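Long-range contacts in major pilin backbone protein T-antigen, T13 (Streptococcus pyogenes, PDB 6BBT), which forms the backbone of the pilus on the surface of Streptococcus pyogenes and, as the trypsin-resistant T-antigen, is used for serotyping: residues M26-F31 / L187-Q192; S53-G58 / V87-I92; W116-Y121 / K146-E151; L248-I253 / S269-V274. One frame throughout, in Å; residues are numbered along the deposited sequence.

In the fold
The model is an elongated, all-beta chain, and the four contacts are spread along it. The centre of interaction 1 lies about 8 Å from the centre of the chain, where the two family regions meet. Interactions 2 and 3 fall within the first region, their centres about 18 Å apart, and both are nested in the long loop of chain that interaction 1 closes. Interaction 4 comes last, in the second region, with its centre about 55 Å from that of interaction 2. Strand 148-166 ties the halves together: it supplies one side of interaction 3 and, further along, pairs with strand 271-279 of interaction 4. Such continuity is consistent with a subunit of a slender pilus fibre.

Interaction 1: M26-F31 / L187-Q192; sequences MPKTTF and LYEKGQ
Lys28 and Leu187 make the backbone link between two loops from different parts of the pilin. Lys28 N donates to Leu187 O at 2.8 Å, nearly straight at 165°, and arrives in the carbonyl plane on a lone pair. Asn69 grips the same place from outside, its ND2 reaching Leu187 O and Met26 O while its OD1 takes Glu189 N, so Leu187 O has two donors.

Around this bond the packing is close. Leu187 sends its two methyls to different targets: CD1 rests 3.9 Å from Pro27 CB, and CD2 comes to 3.2 Å from Lys28 O. Tyr188 leaves its backbone pointing away, but its ring swings back to lie alongside Pro27, both pointing the same way. There Tyr188 OH is 3.4 Å from Pro27 CB, and Tyr188 CE1 is 3.6 Å from Pro27 CA.

The outer side is looser. Lys28 is exposed, with CG anti to the backbone N (chi1 -172°) and the rest of the chain extended, which carries NZ out to Glu189. The salt bridge of Lys28 NZ with Glu189 OE2 is 3.1 Å long, and the ammonium sits above the carboxylate plane, 52° out of it. Beyond it the chain turns away in a type II turn from Glu189 to Gln192.

The contact joins the Spy0128-like and DUF7601 family regions. Strand 29-37 begins within it and pairs with strand 62-67; Phe154 of strand 148-166 packs under Met26 and Pro27, Ile109 of strand 109-110 touches Pro27 and Thr29, and the turn leads into strand 193-198.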
loop_
_atom_site.group_PDB
_atom_site.type_symbol
_atom_site.label_atom_id
_atom_site.label_comp_id
_atom_site.label_asym_id
_atom_site.label_seq_id
_atom_site.Cartn_x
_atom_site.Cartn_y
_atom_site.Cartn_z
ATOM N N MET A 26 -5.593 -4.495 3.516
ATOM C CA MET A 26 -4.993 -3.140 3.470
ATOM C C MET A 26 -3.534 -3.229 3.988
ATOM O O MET A 26 -3.299 -3.858 5.038
ATOM C CB MET A 26 -5.799 -2.188 4.369
ATOM C CG MET A 26 -5.312 -0.735 4.412
ATOM S SD MET A 26 -5.838 0.170 2.932
ATOM C CE MET A 26 -7.559 0.482 3.334
ATOM N N PRO A 27 -2.559 -2.639 3.261
ATOM C CA PRO A 27 -1.208 -2.634 3.818
ATOM C C PRO A 27 -1.088 -1.832 5.127
ATOM O O PRO A 27 -1.698 -0.778 5.273
ATOM C CB PRO A 27 -0.357 -2.010 2.705
ATOM C CG PRO A 27 -1.307 -1.296 1.809
ATOM C CD PRO A 27 -2.600 -2.052 1.901
ATOM N N LYS A 28 -0.298 -2.343 6.058
ATOM C CA LYS A 28 0.070 -1.583 7.247
ATOM C C LYS A 28 1.208 -0.625 6.883
ATOM O O LYS A 28 2.352 -1.046 6.708
ATOM C CB LYS A 28 0.455 -2.492 8.412
ATOM C CG LYS A 28 0.652 -1.715 9.713
ATOM C CD LYS A 28 1.240 -2.540 10.822
ATOM C CE LYS A 28 1.714 -1.628 11.942
ATOM N NZ LYS A 28 2.338 -2.447 12.999
ATOM N N THR A 29 0.884 0.659 6.741
ATOM C CA THR A 29 1.856 1.631 6.237
ATOM C C THR A 29 1.448 3.054 6.604
ATOM O O THR A 29 0.347 3.277 7.123
ATOM C CB THR A 29 2.038 1.494 4.703
ATOM O OG1 THR A 29 3.226 2.180 4.280
ATOM C CG2 THR A 29 0.824 2.025 3.954
ATOM N N THR A 30 2.340 4.008 6.360
ATOM C CA THR A 30 2.009 5.418 6.614
ATOM C C THR A 30 2.194 6.169 5.324
ATOM O O THR A 30 2.940 5.736 4.447
ATOM C CB THR A 30 2.890 6.057 7.703
ATOM O OG1 THR A 30 4.248 5.994 7.278
ATOM C CG2 THR A 30 2.735 5.311 9.008
ATOM N N PHE A 31 1.470 7.261 5.187
ATOM C CA PHE A 31 1.738 8.235 4.139
ATOM C C PHE A 31 2.135 9.539 4.806
ATOM O O PHE A 31 1.546 9.933 5.801
ATOM C CB PHE A 31 0.513 8.438 3.247
ATOM C CG PHE A 31 0.158 7.222 2.476
ATOM C CD1 PHE A 31 0.729 6.990 1.237
ATOM C CD2 PHE A 31 -0.667 6.262 3.021
ATOM C CE1 PHE A 31 0.436 5.850 0.523
ATOM C CE2 PHE A 31 -0.964 5.097 2.313
ATOM C CZ PHE A 31 -0.408 4.893 1.062
ATOM N N LEU A 187 4.306 -5.053 6.565
ATOM C CA LEU A 187 3.061 -4.584 5.954
ATOM C C LEU A 187 1.858 -5.482 6.198
ATOM O O LEU A 187 0.742 -4.981 6.210
ATOM C CB LEU A 187 3.201 -4.468 4.446
ATOM C CG LEU A 187 4.133 -3.444 3.755
ATOM C CD1 LEU A 187 3.453 -2.924 2.482
ATOM C CD2 LEU A 187 4.497 -2.262 4.610
ATOM N N TYR A 188 2.078 -6.790 6.305
ATOM C CA TYR A 188 0.992 -7.763 6.446
ATOM C C TYR A 188 1.329 -8.712 7.582
ATOM O O TYR A 188 2.183 -9.567 7.445
ATOM C CB TYR A 188 0.784 -8.522 5.110
ATOM C CG TYR A 188 0.585 -7.570 3.963
ATOM C CD1 TYR A 188 -0.634 -6.949 3.763
ATOM C CD2 TYR A 188 1.637 -7.250 3.109
ATOM C CE1 TYR A 188 -0.824 -6.060 2.717
ATOM C CE2 TYR A 188 1.463 -6.371 2.062
ATOM C CZ TYR A 188 0.239 -5.761 1.886
ATOM O OH TYR A 188 0.086 -4.882 0.855
ATOM N N GLU A 189 0.610 -8.564 8.683
ATOM C CA GLU A 189 0.978 -9.124 9.959
ATOM C C GLU A 189 0.358 -10.488 10.213
ATOM O O GLU A 189 -0.678 -10.868 9.632
ATOM C CB GLU A 189 0.550 -8.172 11.068
ATOM C CG GLU A 189 1.142 -6.771 10.907
ATOM C CD GLU A 189 1.171 -6.001 12.210
ATOM O OE1 GLU A 189 0.096 -5.841 12.831
ATOM O OE2 GLU A 189 2.273 -5.565 12.611
ATOM N N LYS A 190 1.007 -11.201 11.118
ATOM C CA LYS A 190 0.540 -12.493 11.620
ATOM C C LYS A 190 -0.894 -12.426 12.096
ATOM O O LYS A 190 -1.312 -11.459 12.734
ATOM C CB LYS A 190 1.420 -12.922 12.805
ATOM C CG LYS A 190 1.123 -14.292 13.386
ATOM C CD LYS A 190 2.122 -14.614 14.505
ATOM C CE LYS A 190 1.693 -15.848 15.304
ATOM N NZ LYS A 190 1.538 -17.104 14.501
ATOM N N GLY A 191 -1.652 -13.465 11.791
ATOM C CA GLY A 191 -3.028 -13.517 12.218
ATOM C C GLY A 191 -4.028 -12.845 11.287
ATOM O O GLY A 191 -5.226 -12.958 11.523
ATOM N N GLN A 192 -3.571 -12.151 10.238
ATOM C CA GLN A 192 -4.493 -11.644 9.209
ATOM C C GLN A 192 -4.763 -12.749 8.207
ATOM O O GLN A 192 -3.995 -13.717 8.118
ATOM C CB GLN A 192 -3.909 -10.402 8.552
ATOM C CG GLN A 192 -3.715 -9.282 9.559
ATOM C CD GLN A 192 -5.030 -8.758 10.088
ATOM O OE1 GLN A 192 -5.944 -8.518 9.337
ATOM N NE2 GLN A 192 -5.126 -8.576 11.377
#

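Interaction 2: S53-G58 / V87-I92; sequences SGETTG and VTFSGI
Two flat groups meet where Glu55 reaches Phe89: carboxylate oxygen OE1 of Glu55 comes up obliquely to the ring, 3.8 Å from Phe89 CD1. One face of that ring carries Val87 CG1, 3.7 Å above the plane and over its centre; the rings of Phe89 and Tyr95, from strand 93-101, also meet, their planes at about 40°.

The carboxylate itself is taken up by Ser90. Ser90 N donates to Glu55 OE1 at 2.9 Å from the syn side, 16° out of the carboxylate plane. With OG in the crowded position between backbone N and carbonyl carbon (chi1 47°), the hydroxyl faces the same group; Ser90 OG is 2.9 Å from Glu55 OE2 and also near OE1, but both bonds are weak and its proton could go to either.

Further along, Thr88 N reaches Thr57 O at 3.2 Å, nearly along the C=O axis, and Val87 CA approaches Thr57 O at 3.4 Å as a CA-H...O contact. Val87 CG1 packs 3.5 Å from Glu55 O, an oxygen hydrogen-bonded to Tyr97 OH.

Two loops at one end of the Spy0128-like region, leading into strands 62-67 and 93-101, are thus clasped together. With a backbone N-H and a hydroxyl at its carboxylate, Glu55 is probably held as an anion.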
loop_
_atom_site.group_PDB
_atom_site.type_symbol
_atom_site.label_atom_id
_atom_site.label_comp_id
_atom_site.label_asym_id
_atom_site.label_seq_id
_atom_site.Cartn_x
_atom_site.Cartn_y
_atom_site.Cartn_z
ATOM N N SER A 53 7.418 34.070 0.107
ATOM C CA SER A 53 7.763 32.664 0.350
ATOM C C SER A 53 7.266 32.273 1.736
ATOM O O SER A 53 7.401 33.053 2.684
ATOM C CB SER A 53 9.267 32.439 0.254
ATOM O OG SER A 53 9.684 32.496 -1.096
ATOM N N GLY A 54 6.672 31.083 1.859
ATOM C CA GLY A 54 6.137 30.645 3.150
ATOM C C GLY A 54 7.208 30.624 4.231
ATOM O O GLY A 54 8.334 30.247 3.962
ATOM N N GLU A 55 6.856 31.044 5.442
ATOM C CA GLU A 55 7.789 31.041 6.580
ATOM C C GLU A 55 7.581 29.782 7.435
ATOM O O GLU A 55 6.443 29.423 7.756
ATOM C CB GLU A 55 7.648 32.335 7.409
ATOM C CG GLU A 55 8.583 33.447 6.917
ATOM C CD GLU A 55 8.136 34.868 7.255
ATOM O OE1 GLU A 55 7.452 35.092 8.279
ATOM O OE2 GLU A 55 8.496 35.783 6.478
ATOM N N THR A 56 8.690 29.124 7.780
ATOM C CA THR A 56 8.684 27.816 8.434
ATOM C C THR A 56 9.172 27.802 9.887
ATOM O O THR A 56 9.270 26.724 10.476
ATOM C CB THR A 56 9.565 26.820 7.650
ATOM O OG1 THR A 56 10.911 27.313 7.595
ATOM C CG2 THR A 56 9.045 26.626 6.245
ATOM N N THR A 57 9.457 28.966 10.473
ATOM C CA THR A 57 9.896 29.039 11.873
ATOM C C THR A 57 8.742 28.686 12.805
ATOM O O THR A 57 7.763 29.426 12.887
ATOM C CB THR A 57 10.458 30.443 12.233
ATOM O OG1 THR A 57 11.724 30.615 11.589
ATOM C CG2 THR A 57 10.642 30.628 13.758
ATOM N N GLY A 58 8.877 27.563 13.515
ATOM C CA GLY A 58 7.812 27.041 14.377
ATOM C C GLY A 58 6.768 26.180 13.673
ATOM O O GLY A 58 5.763 25.810 14.288
ATOM N N VAL A 87 3.368 29.306 13.980
ATOM C CA VAL A 87 4.423 29.951 13.208
ATOM C C VAL A 87 4.581 31.431 13.601
ATOM O O VAL A 87 3.583 32.119 13.838
ATOM C CB VAL A 87 4.116 29.843 11.697
ATOM C CG1 VAL A 87 5.226 30.472 10.847
ATOM C CG2 VAL A 87 3.904 28.376 11.312
ATOM N N THR A 88 5.829 31.905 13.651
ATOM C CA THR A 88 6.123 33.331 13.812
ATOM C C THR A 88 6.335 33.965 12.436
ATOM O O THR A 88 7.393 33.801 11.816
ATOM C CB THR A 88 7.360 33.579 14.706
ATOM O OG1 THR A 88 7.198 32.882 15.944
ATOM C CG2 THR A 88 7.535 35.081 15.006
ATOM N N PHE A 89 5.313 34.665 11.961
ATOM C CA PHE A 89 5.396 35.420 10.710
ATOM C C PHE A 89 5.953 36.823 10.975
ATOM O O PHE A 89 5.506 37.507 11.890
ATOM C CB PHE A 89 4.020 35.530 10.060
ATOM C CG PHE A 89 3.442 34.209 9.615
ATOM C CD1 PHE A 89 3.920 33.579 8.468
ATOM C CD2 PHE A 89 2.398 33.604 10.326
ATOM C CE1 PHE A 89 3.374 32.370 8.044
ATOM C CE2 PHE A 89 1.854 32.391 9.907
ATOM C CZ PHE A 89 2.341 31.779 8.761
ATOM N N SER A 90 6.916 37.248 10.164
ATOM C CA SER A 90 7.564 38.559 10.328
ATOM C C SER A 90 6.691 39.770 9.938
ATOM O O SER A 90 7.002 40.891 10.340
ATOM C CB SER A 90 8.882 38.596 9.547
ATOM O OG SER A 90 8.709 38.083 8.243
ATOM N N GLY A 91 5.623 39.557 9.169
ATOM C CA GLY A 91 4.713 40.642 8.798
ATOM C C GLY A 91 3.441 40.150 8.137
ATOM O O GLY A 91 3.323 38.958 7.844
ATOM N N ILE A 92 2.487 41.054 7.905
ATOM C CA ILE A 92 1.248 40.693 7.195
ATOM C C ILE A 92 1.531 40.331 5.739
ATOM O O ILE A 92 2.557 40.734 5.176
ATOM C CB ILE A 92 0.150 41.794 7.236
ATOM C CG1 ILE A 92 0.605 43.096 6.553
ATOM C CG2 ILE A 92 -0.292 42.060 8.669
ATOM C CD1 ILE A 92 -0.539 44.036 6.224
#

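Interaction 3: W116-Y121 / K146-E151; sequences WTVDVY and KPIRFE
Trp116 reaches across to Ile148 from the opposite sheet of a beta sandwich, consistent with the transthyretin-clan fold of this region. Strands 116-121 and 148-151 run close to antiparallel, their axes 9.2 Å apart, so the gap is filled by side chains. The indole is the large bump. With its CG beside the backbone N (chi1 -68°), one face lies on Ile148 and on Arg149 N, while the carbonyl oxygens of Lys146 and Pro147 approach obliquely near its outer six-membered rim.

Ile148 CA sits almost squarely over the six-membered ring, 3.8 Å from its centroid, a CH-pi contact. Both branches of Ile148 spread over that face: CG1 lies 3.6 Å from Trp116 CE3, and CG2 stands nearer the five-membered end. Its tip, CD1, reaches Val118 CG2, the two side chains crossing at about a right angle.

The outer corner of the indole abuts both the Lys146 side chain and the Pro147 carbonyl, Trp116 CH2 lying 3.4 Å from Pro147 O. At the other end the pyrrole edge points toward the face of Phe150 in an offset edge-to-face pair, planes at 72°; Phe33 and Ile13 also pack on Phe150. In the plane of the indole, a water accepts from Trp116 NE1 at 3.1 Å and donates to Arg149 O at 2.8 Å.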
loop_
_atom_site.group_PDB
_atom_site.type_symbol
_atom_site.label_atom_id
_atom_site.label_comp_id
_atom_site.label_asym_id
_atom_site.label_seq_id
_atom_site.Cartn_x
_atom_site.Cartn_y
_atom_site.Cartn_z
ATOM N N TRP A 116 0.387 20.471 -4.563
ATOM C CA TRP A 116 -0.627 21.407 -4.146
ATOM C C TRP A 116 0.049 22.688 -3.700
ATOM O O TRP A 116 1.175 22.663 -3.194
ATOM C CB TRP A 116 -1.427 20.807 -3.002
ATOM C CG TRP A 116 -2.248 19.659 -3.434
ATOM C CD1 TRP A 116 -1.828 18.381 -3.659
ATOM C CD2 TRP A 116 -3.642 19.685 -3.742
ATOM N NE1 TRP A 116 -2.882 17.601 -4.069
ATOM C CE2 TRP A 116 -4.009 18.378 -4.138
ATOM C CE3 TRP A 116 -4.614 20.694 -3.745
ATOM C CZ2 TRP A 116 -5.314 18.044 -4.513
ATOM C CZ3 TRP A 116 -5.915 20.362 -4.092
ATOM C CH2 TRP A 116 -6.256 19.045 -4.476
ATOM N N THR A 117 -0.644 23.804 -3.888
ATOM C CA THR A 117 -0.151 25.099 -3.447
ATOM C C THR A 117 -1.120 25.689 -2.449
ATOM O O THR A 117 -2.333 25.505 -2.556
ATOM C CB THR A 117 0.139 26.077 -4.615
ATOM O OG1 THR A 117 0.708 27.284 -4.084
ATOM C CG2 THR A 117 -1.107 26.399 -5.410
ATOM N N VAL A 118 -0.558 26.372 -1.463
ATOM C CA VAL A 118 -1.291 26.838 -0.309
ATOM C C VAL A 118 -0.916 28.300 -0.040
ATOM O O VAL A 118 0.260 28.594 0.176
ATOM C CB VAL A 118 -0.945 25.997 0.936
ATOM C CG1 VAL A 118 -1.711 26.495 2.156
ATOM C CG2 VAL A 118 -1.263 24.528 0.691
ATOM N N ASP A 119 -1.913 29.192 -0.055
ATOM C CA ASP A 119 -1.735 30.578 0.403
ATOM C C ASP A 119 -2.327 30.767 1.787
ATOM O O ASP A 119 -3.509 30.520 2.001
ATOM C CB ASP A 119 -2.385 31.563 -0.574
ATOM C CG ASP A 119 -1.596 31.718 -1.851
ATOM O OD1 ASP A 119 -0.393 31.390 -1.887
ATOM O OD2 ASP A 119 -2.176 32.190 -2.838
ATOM N N VAL A 120 -1.490 31.213 2.719
ATOM C CA VAL A 120 -1.923 31.517 4.070
ATOM C C VAL A 120 -1.996 33.043 4.212
ATOM O O VAL A 120 -0.984 33.739 4.063
ATOM C CB VAL A 120 -0.954 30.917 5.105
ATOM C CG1 VAL A 120 -1.487 31.119 6.514
ATOM C CG2 VAL A 120 -0.744 29.430 4.826
ATOM N N TYR A 121 -3.198 33.533 4.492
ATOM C CA TYR A 121 -3.467 34.972 4.629
ATOM C C TYR A 121 -3.211 35.399 6.069
ATOM O O TYR A 121 -3.957 35.018 6.971
ATOM C CB TYR A 121 -4.917 35.285 4.226
ATOM C CG TYR A 121 -5.123 35.317 2.731
ATOM C CD1 TYR A 121 -4.855 34.196 1.946
ATOM C CD2 TYR A 121 -5.571 36.466 2.092
ATOM C CE1 TYR A 121 -5.023 34.221 0.575
ATOM C CE2 TYR A 121 -5.741 36.500 0.719
ATOM C CZ TYR A 121 -5.469 35.377 -0.032
ATOM O OH TYR A 121 -5.634 35.398 -1.389
ATOM N N LYS A 146 -9.808 24.122 -4.115
ATOM C CA LYS A 146 -10.388 22.883 -3.598
ATOM C C LYS A 146 -9.537 22.322 -2.460
ATOM O O LYS A 146 -8.333 22.587 -2.401
ATOM C CB LYS A 146 -10.575 21.846 -4.708
ATOM C CG LYS A 146 -9.342 21.589 -5.533
ATOM C CD LYS A 146 -9.483 20.362 -6.421
ATOM C CE LYS A 146 -10.065 20.680 -7.782
ATOM N NZ LYS A 146 -9.733 19.577 -8.727
ATOM N N PRO A 147 -10.161 21.556 -1.546
ATOM C CA PRO A 147 -9.407 20.985 -0.442
ATOM C C PRO A 147 -8.361 19.982 -0.931
ATOM O O PRO A 147 -8.517 19.384 -1.994
ATOM C CB PRO A 147 -10.486 20.330 0.430
ATOM C CG PRO A 147 -11.626 20.078 -0.482
ATOM C CD PRO A 147 -11.582 21.167 -1.507
ATOM N N ILE A 148 -7.272 19.858 -0.187
ATOM C CA ILE A 148 -6.195 18.945 -0.557
ATOM C C ILE A 148 -6.638 17.507 -0.300
ATOM O O ILE A 148 -6.982 17.175 0.812
ATOM C CB ILE A 148 -4.906 19.248 0.225
ATOM C CG1 ILE A 148 -4.445 20.679 -0.108
ATOM C CG2 ILE A 148 -3.825 18.231 -0.137
ATOM C CD1 ILE A 148 -3.061 21.037 0.386
ATOM N N ARG A 149 -6.626 16.677 -1.336
ATOM C CA ARG A 149 -6.947 15.248 -1.204
ATOM C C ARG A 149 -5.956 14.454 -2.023
ATOM O O ARG A 149 -5.898 14.614 -3.244
ATOM C CB ARG A 149 -8.360 14.973 -1.710
ATOM C CG ARG A 149 -8.745 13.506 -1.839
ATOM C CD ARG A 149 -10.189 13.409 -2.304
ATOM N NE ARG A 149 -10.685 12.037 -2.373
ATOM C CZ ARG A 149 -10.514 11.194 -3.393
ATOM N NH1 ARG A 149 -9.838 11.545 -4.491
ATOM N NH2 ARG A 149 -11.033 9.969 -3.311
ATOM N N PHE A 150 -5.177 13.605 -1.359
ATOM C CA PHE A 150 -4.260 12.707 -2.047
ATOM C C PHE A 150 -4.947 11.366 -2.201
ATOM O O PHE A 150 -5.641 10.927 -1.286
ATOM C CB PHE A 150 -2.976 12.541 -1.249
ATOM C CG PHE A 150 -2.164 13.788 -1.184
ATOM C CD1 PHE A 150 -1.384 14.164 -2.267
ATOM C CD2 PHE A 150 -2.195 14.599 -0.059
ATOM C CE1 PHE A 150 -0.648 15.346 -2.237
ATOM C CE2 PHE A 150 -1.456 15.772 -0.013
ATOM C CZ PHE A 150 -0.675 16.141 -1.104
ATOM N N GLU A 151 -4.770 10.726 -3.348
ATOM C CA GLU A 151 -5.401 9.438 -3.610
ATOM C C GLU A 151 -4.316 8.421 -3.912
ATOM O O GLU A 151 -3.580 8.594 -4.871
ATOM C CB GLU A 151 -6.363 9.574 -4.788
ATOM C CG GLU A 151 -7.056 8.291 -5.172
ATOM C CD GLU A 151 -8.124 8.514 -6.231
ATOM O OE1 GLU A 151 -9.149 9.133 -5.912
ATOM O OE2 GLU A 151 -7.929 8.070 -7.376
HETATM O O HOH W 1 -3.839 14.882 -5.158
#

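Interaction 4: L248-I253 / S269-V274; sequences LKEGEI and SADEIV
Lys249 and Glu272 form the hydrogen-bonded pair of two antiparallel strands, with Lys249 N to Glu272 O at 2.8 Å and Glu272 N to Lys249 O at 2.9 Å, flanked by the non-hydrogen-bonded pairs Leu248 with Ile273 and Glu250 with Asp271. On the face that these flanking pairs share, Leu248 reaches across: with CG anti to N (chi1 170°), its CD1 drops between the neighbours, 3.7 Å from Ile273 CG1 and 3.6 Å from Asp271 CG. Tyr232, from strand 231-236, packs on Leu248 and Ile273, and its hydroxyl bonds Asp271 OD2.

Strand 242-250 is the first arm of a beta hairpin, whose type II' turn from Glu250 to Ile253 leads into strand 253-257, while strand 271-279 joins it to strand 148-166. Gly251, second residue of the turn and at a positive phi that favours glycine, extends the pairing by giving its N to Ala270 O at 2.9 Å.

Glu250 and Asp271 lie side by side with carboxylate planes 70° apart, Glu250 OE2 being 3.7 Å from Asp271 OD1. Asp267 adds a further carboxylate near Glu250, so this acidic cluster may favour proton uptake. Ser269 OG, bonded to Asp267, touches Glu250 CB at 3.6 Å. Across the sheet, Lys249 and Glu272 point to the other face, their charged ends apart.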
loop_
_atom_site.group_PDB
_atom_site.type_symbol
_atom_site.label_atom_id
_atom_site.label_comp_id
_atom_site.label_asym_id
_atom_site.label_seq_id
_atom_site.Cartn_x
_atom_site.Cartn_y
_atom_site.Cartn_z
ATOM N N LEU A 248 8.597 -22.690 -10.811
ATOM C CA LEU A 248 7.876 -21.459 -10.558
ATOM C C LEU A 248 7.871 -20.668 -11.853
ATOM O O LEU A 248 8.932 -20.370 -12.403
ATOM C CB LEU A 248 8.549 -20.664 -9.432
ATOM C CG LEU A 248 8.062 -19.227 -9.202
ATOM C CD1 LEU A 248 6.601 -19.207 -8.790
ATOM C CD2 LEU A 248 8.912 -18.551 -8.135
ATOM N N LYS A 249 6.674 -20.337 -12.318
ATOM C CA LYS A 249 6.454 -19.515 -13.502
ATOM C C LYS A 249 5.958 -18.152 -13.002
ATOM O O LYS A 249 4.944 -18.093 -12.330
ATOM C CB LYS A 249 5.406 -20.209 -14.384
ATOM C CG LYS A 249 5.006 -19.487 -15.660
ATOM C CD LYS A 249 6.073 -19.583 -16.733
ATOM C CE LYS A 249 5.810 -18.602 -17.872
ATOM N NZ LYS A 249 4.514 -18.856 -18.561
ATOM N N GLU A 250 6.690 -17.078 -13.314
ATOM C CA GLU A 250 6.329 -15.706 -12.916
ATOM C C GLU A 250 5.840 -14.934 -14.128
ATOM O O GLU A 250 6.635 -14.569 -15.001
ATOM C CB GLU A 250 7.526 -14.976 -12.293
ATOM C CG GLU A 250 8.275 -15.770 -11.230
ATOM C CD GLU A 250 9.181 -14.900 -10.356
ATOM O OE1 GLU A 250 10.418 -15.050 -10.473
ATOM O OE2 GLU A 250 8.653 -14.071 -9.557
ATOM N N GLY A 251 4.533 -14.698 -14.191
ATOM C CA GLY A 251 3.913 -14.048 -15.343
ATOM C C GLY A 251 4.131 -14.835 -16.628
ATOM O O GLY A 251 3.750 -16.005 -16.701
ATOM N N GLU A 252 4.738 -14.189 -17.631
ATOM C CA GLU A 252 5.146 -14.838 -18.890
ATOM C C GLU A 252 6.666 -15.090 -19.008
ATOM O O GLU A 252 7.092 -15.760 -19.961
ATOM C CB GLU A 252 4.656 -14.021 -20.094
ATOM N N ILE A 253 7.474 -14.569 -18.069
ATOM C CA ILE A 253 8.915 -14.903 -17.974
ATOM C C ILE A 253 9.133 -16.395 -17.681
ATOM O O ILE A 253 8.315 -17.029 -17.006
ATOM C CB ILE A 253 9.627 -14.090 -16.878
ATOM N N SER A 269 4.062 -9.860 -10.545
ATOM C CA SER A 269 3.648 -10.870 -11.525
ATOM C C SER A 269 2.893 -12.036 -10.873
ATOM O O SER A 269 3.247 -12.469 -9.789
ATOM C CB SER A 269 4.847 -11.391 -12.307
ATOM O OG SER A 269 5.816 -11.931 -11.451
ATOM N N ALA A 270 1.869 -12.541 -11.554
ATOM C CA ALA A 270 1.140 -13.746 -11.116
ATOM C C ALA A 270 2.010 -15.006 -11.161
ATOM O O ALA A 270 2.561 -15.318 -12.212
ATOM C CB ALA A 270 -0.095 -13.939 -11.969
ATOM N N ASP A 271 2.129 -15.708 -10.025
ATOM C CA ASP A 271 2.991 -16.904 -9.884
ATOM C C ASP A 271 2.150 -18.173 -10.155
ATOM O O ASP A 271 0.986 -18.262 -9.730
ATOM C CB ASP A 271 3.542 -17.070 -8.453
ATOM C CG ASP A 271 4.731 -16.153 -8.098
ATOM O OD1 ASP A 271 5.239 -15.432 -9.001
ATOM O OD2 ASP A 271 5.142 -16.201 -6.861
ATOM N N GLU A 272 2.745 -19.147 -10.832
ATOM C CA GLU A 272 2.236 -20.511 -10.812
ATOM C C GLU A 272 3.357 -21.489 -10.514
ATOM O O GLU A 272 4.402 -21.480 -11.183
ATOM C CB GLU A 272 1.526 -20.909 -12.102
ATOM C CG GLU A 272 0.825 -22.258 -11.930
ATOM C CD GLU A 272 0.138 -22.789 -13.172
ATOM O OE1 GLU A 272 0.146 -22.087 -14.211
ATOM O OE2 GLU A 272 -0.413 -23.919 -13.080
ATOM N N ILE A 273 3.131 -22.313 -9.496
ATOM C CA ILE A 273 4.028 -23.383 -9.130
ATOM C C ILE A 273 3.403 -24.688 -9.590
ATOM O O ILE A 273 2.241 -24.959 -9.291
ATOM C CB ILE A 273 4.307 -23.421 -7.611
ATOM C CG1 ILE A 273 5.114 -22.179 -7.190
ATOM C CG2 ILE A 273 5.075 -24.684 -7.231
ATOM C CD1 ILE A 273 5.368 -22.062 -5.698
ATOM N N VAL A 274 4.175 -25.479 -10.333
ATOM C CA VAL A 274 3.759 -26.811 -10.761
ATOM C C VAL A 274 4.686 -27.762 -10.045
ATOM O O VAL A 274 5.905 -27.695 -10.223
ATOM C CB VAL A 274 3.852 -27.002 -12.292
ATOM C CG1 VAL A 274 3.425 -28.416 -12.674
ATOM C CG2 VAL A 274 2.987 -25.982 -13.019
HETATM O O HOH W 2 2.534 -17.366 -14.352
#